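Local coordinates for cytokinesis protein 2 (Saccharomyces cerevisiae, PDB 4WPE) that binds phospholipids through its F-BAR domain and, as a ring at the division site, mediates the cytoskeletal rearrangements required for cytokinesis, at residues V88-I102 and S240-M254. Residues are numbered along the deposited sequence; the frame is centred on the assembly and turned at random.
Sequences VEKARAQSHSKQSEI and SSMETYILEQTKMDM
In the helical bundle of this F-BAR domain, two long helices run antiparallel, the axes of 88-102 and 240-254 coming within 9.8 Å, and Arg92 meets Glu248 across them. Arg92 NH1 donates to Glu248 OE2 at 3.0 Å, with guanidinium and carboxylate nearly coplanar. His96 NE2 reaches that same oxygen, Glu248 OE2, also at 3.0 Å, but from above the carboxylate plane, the imidazole turned 76° from it. Its other nitrogen is held by Glu51 of helix 37-71, so histidine suits a place between two carboxylates. Arg92 bends at chi3 (-56°), which turns its NE and NH2 back to grip Glu89 side-on, NH2 lying 2.7 Å from Glu89 OE1. Glu89 also pairs with Arg47 of the second subunit, tying the network to the dimer. Farther along, Ser95 and Thr244 are short polar residues whose OG and OG1 meet in a weak bond of 3.4 Å, and Gln99 NE2 makes another weak one to Thr244 OG1, while Gln99 OE1 takes Arg47 of its own chain. At one end Val88 CG1 packs on Lys251 CB at 3.6 Å. A leucine in place of Arg92 would probably leave Glu89 and Glu248, both buried, without the cation they share. Arg92, with His96 and Arg47 of the second subunit, is likely to favour the ionised form of both acids, one buried guanidinium bridging a carboxylate on each helix beside the dimer partner.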
loop_
_atom_site.group_PDB
_atom_site.type_symbol
_atom_site.label_atom_id
_atom_site.label_comp_id
_atom_site.label_asym_id
_atom_site.label_seq_id
_atom_site.Cartn_x
_atom_site.Cartn_y
_atom_site.Cartn_z
ATOM N N VAL A 88 -4.338 -8.757 12.056
ATOM C CA VAL A 88 -3.211 -7.889 11.738
ATOM C C VAL A 88 -3.468 -7.118 10.447
ATOM O O VAL A 88 -3.251 -5.909 10.380
ATOM C CB VAL A 88 -1.897 -8.693 11.601
ATOM C CG1 VAL A 88 -0.876 -7.935 10.762
ATOM C CG2 VAL A 88 -1.335 -9.034 12.973
ATOM N N GLU A 89 -3.955 -7.822 9.431
ATOM C CA GLU A 89 -4.136 -7.229 8.112
ATOM C C GLU A 89 -5.300 -6.244 8.052
ATOM O O GLU A 89 -5.236 -5.260 7.321
ATOM C CB GLU A 89 -4.324 -8.326 7.060
ATOM C CG GLU A 89 -3.062 -9.131 6.776
ATOM C CD GLU A 89 -1.960 -8.295 6.146
ATOM O OE1 GLU A 89 -2.011 -8.072 4.918
ATOM O OE2 GLU A 89 -1.047 -7.858 6.879
ATOM N N LYS A 90 -6.363 -6.494 8.812
ATOM C CA LYS A 90 -7.481 -5.554 8.819
ATOM C C LYS A 90 -7.116 -4.315 9.636
ATOM O O LYS A 90 -7.715 -3.254 9.466
ATOM C CB LYS A 90 -8.758 -6.202 9.363
ATOM C CG LYS A 90 -8.615 -6.858 10.715
ATOM C CD LYS A 90 -9.969 -7.262 11.277
ATOM C CE LYS A 90 -10.705 -8.204 10.338
ATOM N NZ LYS A 90 -12.063 -8.544 10.849
ATOM N N ALA A 91 -6.124 -4.452 10.513
ATOM C CA ALA A 91 -5.598 -3.311 11.255
ATOM C C ALA A 91 -4.811 -2.386 10.329
ATOM O O ALA A 91 -4.917 -1.161 10.426
ATOM C CB ALA A 91 -4.725 -3.777 12.408
ATOM N N ARG A 92 -4.019 -2.977 9.436
ATOM C CA ARG A 92 -3.297 -2.204 8.430
ATOM C C ARG A 92 -4.276 -1.491 7.509
ATOM O O ARG A 92 -4.099 -0.312 7.195
ATOM C CB ARG A 92 -2.369 -3.097 7.604
ATOM C CG ARG A 92 -1.240 -3.732 8.394
ATOM C CD ARG A 92 -0.102 -4.177 7.482
ATOM N NE ARG A 92 -0.537 -5.087 6.425
ATOM C CZ ARG A 92 -0.657 -4.750 5.143
ATOM N NH1 ARG A 92 -0.379 -3.515 4.748
ATOM N NH2 ARG A 92 -1.056 -5.651 4.255
ATOM N N ALA A 93 -5.301 -2.220 7.079
ATOM C CA ALA A 93 -6.337 -1.666 6.216
ATOM C C ALA A 93 -6.949 -0.409 6.833
ATOM O O ALA A 93 -7.031 0.631 6.181
ATOM C CB ALA A 93 -7.413 -2.708 5.945
ATOM N N GLN A 94 -7.358 -0.506 8.096
ATOM C CA GLN A 94 -7.915 0.638 8.809
ATOM C C GLN A 94 -6.886 1.761 8.938
ATOM O O GLN A 94 -7.234 2.943 8.905
ATOM C CB GLN A 94 -8.411 0.218 10.194
ATOM N N SER A 95 -5.619 1.388 9.077
ATOM C CA SER A 95 -4.553 2.362 9.272
ATOM C C SER A 95 -4.265 3.135 7.990
ATOM O O SER A 95 -4.032 4.345 8.019
ATOM C CB SER A 95 -3.283 1.672 9.765
ATOM O OG SER A 95 -2.242 2.611 9.955
ATOM N N HIS A 96 -4.275 2.429 6.864
ATOM C CA HIS A 96 -4.090 3.074 5.570
ATOM C C HIS A 96 -5.315 3.904 5.213
ATOM O O HIS A 96 -5.200 4.957 4.585
ATOM C CB HIS A 96 -3.816 2.040 4.478
ATOM C CG HIS A 96 -2.425 1.483 4.504
ATOM N ND1 HIS A 96 -1.497 1.759 3.529
ATOM C CD2 HIS A 96 -1.812 0.662 5.390
ATOM C CE1 HIS A 96 -0.365 1.131 3.809
ATOM N NE2 HIS A 96 -0.531 0.462 4.932
ATOM N N SER A 97 -6.487 3.425 5.616
ATOM C CA SER A 97 -7.729 4.140 5.352
ATOM C C SER A 97 -7.760 5.455 6.113
ATOM O O SER A 97 -8.152 6.487 5.569
ATOM C CB SER A 97 -8.940 3.289 5.728
ATOM O OG SER A 97 -10.140 3.986 5.450
ATOM N N LYS A 98 -7.343 5.412 7.374
ATOM C CA LYS A 98 -7.276 6.613 8.195
ATOM C C LYS A 98 -6.222 7.570 7.647
ATOM O O LYS A 98 -6.418 8.785 7.633
ATOM C CB LYS A 98 -6.974 6.253 9.651
ATOM C CG LYS A 98 -6.624 7.441 10.526
ATOM C CD LYS A 98 -6.076 7.000 11.875
ATOM C CE LYS A 98 -5.598 8.200 12.684
ATOM N NZ LYS A 98 -5.156 7.805 14.052
ATOM N N GLN A 99 -5.108 7.011 7.183
ATOM C CA GLN A 99 -4.044 7.798 6.572
ATOM C C GLN A 99 -4.541 8.490 5.308
ATOM O O GLN A 99 -4.199 9.643 5.042
ATOM C CB GLN A 99 -2.841 6.911 6.247
ATOM C CG GLN A 99 -1.554 7.673 5.967
ATOM C CD GLN A 99 -0.540 6.836 5.208
ATOM O OE1 GLN A 99 -0.617 6.702 3.985
ATOM N NE2 GLN A 99 0.406 6.252 5.932
ATOM N N SER A 100 -5.355 7.776 4.537
ATOM C CA SER A 100 -5.928 8.309 3.305
ATOM C C SER A 100 -6.784 9.541 3.568
ATOM O O SER A 100 -6.674 10.545 2.867
ATOM C CB SER A 100 -6.764 7.241 2.599
ATOM O OG SER A 100 -7.437 7.781 1.475
ATOM N N GLU A 101 -7.636 9.459 4.585
ATOM C CA GLU A 101 -8.538 10.556 4.910
ATOM C C GLU A 101 -7.779 11.790 5.403
ATOM O O GLU A 101 -8.133 12.915 5.056
ATOM C CB GLU A 101 -9.569 10.106 5.951
ATOM C CG GLU A 101 -10.324 8.845 5.544
ATOM C CD GLU A 101 -11.278 8.347 6.617
ATOM O OE1 GLU A 101 -11.129 8.757 7.788
ATOM O OE2 GLU A 101 -12.170 7.533 6.290
ATOM N N ILE A 102 -6.737 11.585 6.203
ATOM C CA ILE A 102 -5.907 12.698 6.660
ATOM C C ILE A 102 -5.275 13.402 5.464
ATOM O O ILE A 102 -5.177 14.629 5.421
ATOM C CB ILE A 102 -4.791 12.233 7.616
ATOM C CG1 ILE A 102 -5.384 11.695 8.916
ATOM C CG2 ILE A 102 -3.830 13.375 7.923
ATOM C CD1 ILE A 102 -4.346 11.126 9.860
ATOM N N SER A 240 2.064 11.314 9.677
ATOM C CA SER A 240 0.906 10.461 9.427
ATOM C C SER A 240 1.329 9.138 8.803
ATOM O O SER A 240 0.830 8.078 9.175
ATOM C CB SER A 240 -0.099 11.168 8.518
ATOM O OG SER A 240 -0.827 12.152 9.234
ATOM N N SER A 241 2.254 9.211 7.854
ATOM C CA SER A 241 2.791 8.017 7.221
ATOM C C SER A 241 3.603 7.214 8.229
ATOM O O SER A 241 3.507 5.989 8.285
ATOM C CB SER A 241 3.650 8.389 6.014
ATOM O OG SER A 241 2.887 9.088 5.045
HETATM N N MSE A 242 4.390 7.921 9.035
HETATM C CA MSE A 242 5.224 7.297 10.058
HETATM C C MSE A 242 4.400 6.473 11.040
HETATM O O MSE A 242 4.811 5.390 11.451
HETATM C CB MSE A 242 6.016 8.358 10.824
HETATM C CG MSE A 242 6.912 7.791 11.906
HETATM SE SE MSE A 242 8.327 6.680 11.163
HETATM C CE MSE A 242 9.610 8.087 10.744
ATOM N N GLU A 243 3.239 6.996 11.415
ATOM C CA GLU A 243 2.382 6.327 12.383
ATOM C C GLU A 243 1.917 4.981 11.849
ATOM O O GLU A 243 1.799 4.015 12.602
ATOM C CB GLU A 243 1.183 7.206 12.740
ATOM C CG GLU A 243 1.497 8.278 13.773
ATOM C CD GLU A 243 0.368 9.275 13.944
ATOM O OE1 GLU A 243 -0.424 9.445 12.993
ATOM O OE2 GLU A 243 0.271 9.886 15.030
ATOM N N THR A 244 1.672 4.917 10.545
ATOM C CA THR A 244 1.268 3.667 9.915
ATOM C C THR A 244 2.392 2.637 9.938
ATOM O O THR A 244 2.193 1.501 10.362
ATOM C CB THR A 244 0.833 3.883 8.461
ATOM O OG1 THR A 244 -0.242 4.829 8.421
ATOM C CG2 THR A 244 0.375 2.568 7.844
ATOM N N TYR A 245 3.571 3.046 9.483
ATOM C CA TYR A 245 4.717 2.150 9.378
ATOM C C TYR A 245 5.127 1.605 10.745
ATOM O O TYR A 245 5.531 0.450 10.867
ATOM C CB TYR A 245 5.896 2.872 8.720
ATOM C CG TYR A 245 5.555 3.530 7.396
ATOM C CD1 TYR A 245 4.639 2.953 6.525
ATOM C CD2 TYR A 245 6.143 4.736 7.023
ATOM C CE1 TYR A 245 4.321 3.553 5.315
ATOM C CE2 TYR A 245 5.831 5.343 5.816
ATOM C CZ TYR A 245 4.920 4.746 4.967
ATOM O OH TYR A 245 4.604 5.343 3.769
ATOM N N ILE A 246 5.017 2.440 11.773
ATOM C CA ILE A 246 5.353 2.023 13.128
ATOM C C ILE A 246 4.300 1.044 13.644
ATOM O O ILE A 246 4.619 0.085 14.348
ATOM C CB ILE A 246 5.484 3.238 14.072
ATOM C CG1 ILE A 246 6.907 3.793 14.009
ATOM C CG2 ILE A 246 5.175 2.857 15.504
ATOM C CD1 ILE A 246 7.035 5.209 14.505
ATOM N N LEU A 247 3.047 1.274 13.266
ATOM C CA LEU A 247 1.966 0.358 13.616
ATOM C C LEU A 247 2.130 -0.983 12.911
ATOM O O LEU A 247 2.010 -2.040 13.534
ATOM C CB LEU A 247 0.605 0.967 13.271
ATOM C CG LEU A 247 -0.600 0.021 13.299
ATOM C CD1 LEU A 247 -1.782 0.690 13.978
ATOM C CD2 LEU A 247 -0.984 -0.425 11.891
ATOM N N GLU A 248 2.398 -0.933 11.609
ATOM C CA GLU A 248 2.533 -2.143 10.804
ATOM C C GLU A 248 3.670 -3.021 11.309
ATOM O O GLU A 248 3.615 -4.246 11.203
ATOM C CB GLU A 248 2.751 -1.788 9.330
ATOM C CG GLU A 248 1.548 -1.115 8.681
ATOM C CD GLU A 248 1.764 -0.791 7.215
ATOM O OE1 GLU A 248 2.491 0.183 6.912
ATOM O OE2 GLU A 248 1.198 -1.507 6.363
ATOM N N GLN A 249 4.698 -2.390 11.866
ATOM C CA GLN A 249 5.809 -3.133 12.441
ATOM C C GLN A 249 5.366 -3.880 13.700
ATOM O O GLN A 249 5.714 -5.041 13.898
ATOM C CB GLN A 249 6.980 -2.196 12.751
ATOM C CG GLN A 249 8.093 -2.839 13.565
ATOM C CD GLN A 249 9.298 -1.933 13.724
ATOM O OE1 GLN A 249 9.184 -0.710 13.649
ATOM N NE2 GLN A 249 10.465 -2.532 13.937
ATOM N N THR A 250 4.581 -3.207 14.535
ATOM C CA THR A 250 4.102 -3.786 15.785
ATOM C C THR A 250 3.198 -4.988 15.533
ATOM O O THR A 250 3.199 -5.952 16.299
ATOM C CB THR A 250 3.335 -2.741 16.622
ATOM O OG1 THR A 250 4.141 -1.566 16.775
ATOM C CG2 THR A 250 2.995 -3.290 17.997
ATOM N N LYS A 251 2.434 -4.929 14.449
ATOM C CA LYS A 251 1.513 -6.007 14.111
ATOM C C LYS A 251 2.249 -7.229 13.573
ATOM O O LYS A 251 1.840 -8.362 13.821
ATOM C CB LYS A 251 0.476 -5.521 13.098
ATOM C CG LYS A 251 -0.433 -4.434 13.642
ATOM C CD LYS A 251 -0.935 -4.795 15.030
ATOM C CE LYS A 251 -2.030 -3.853 15.491
ATOM N NZ LYS A 251 -2.430 -4.140 16.896
HETATM N N MSE A 252 3.335 -7.002 12.841
HETATM C CA MSE A 252 4.157 -8.106 12.355
HETATM C C MSE A 252 5.009 -8.671 13.486
HETATM O O MSE A 252 5.464 -9.813 13.420
HETATM C CB MSE A 252 5.045 -7.663 11.191
HETATM C CG MSE A 252 4.275 -7.219 9.960
HETATM SE SE MSE A 252 3.288 -8.681 9.138
HETATM C CE MSE A 252 2.322 -7.685 7.764
ATOM N N ASP A 253 5.229 -7.866 14.522
ATOM C CA ASP A 253 5.869 -8.364 15.732
ATOM C C ASP A 253 4.942 -9.371 16.399
ATOM O O ASP A 253 5.378 -10.442 16.813
ATOM C CB ASP A 253 6.208 -7.226 16.699
ATOM C CG ASP A 253 7.525 -6.547 16.368
ATOM O OD1 ASP A 253 8.425 -7.216 15.815
ATOM O OD2 ASP A 253 7.663 -5.343 16.671
HETATM N N MSE A 254 3.661 -9.018 16.490
HETATM C CA MSE A 254 2.644 -9.910 17.040
HETATM C C MSE A 254 2.650 -11.257 16.331
HETATM O O MSE A 254 2.691 -12.310 16.971
HETATM C CB MSE A 254 1.249 -9.289 16.925
HETATM C CG MSE A 254 0.963 -8.143 17.872
HETATM SE SE MSE A 254 -0.932 -8.087 18.332
HETATM C CE MSE A 254 -1.684 -8.042 16.536
HETATM O O HOH W 1 1.933 4.763 2.896
#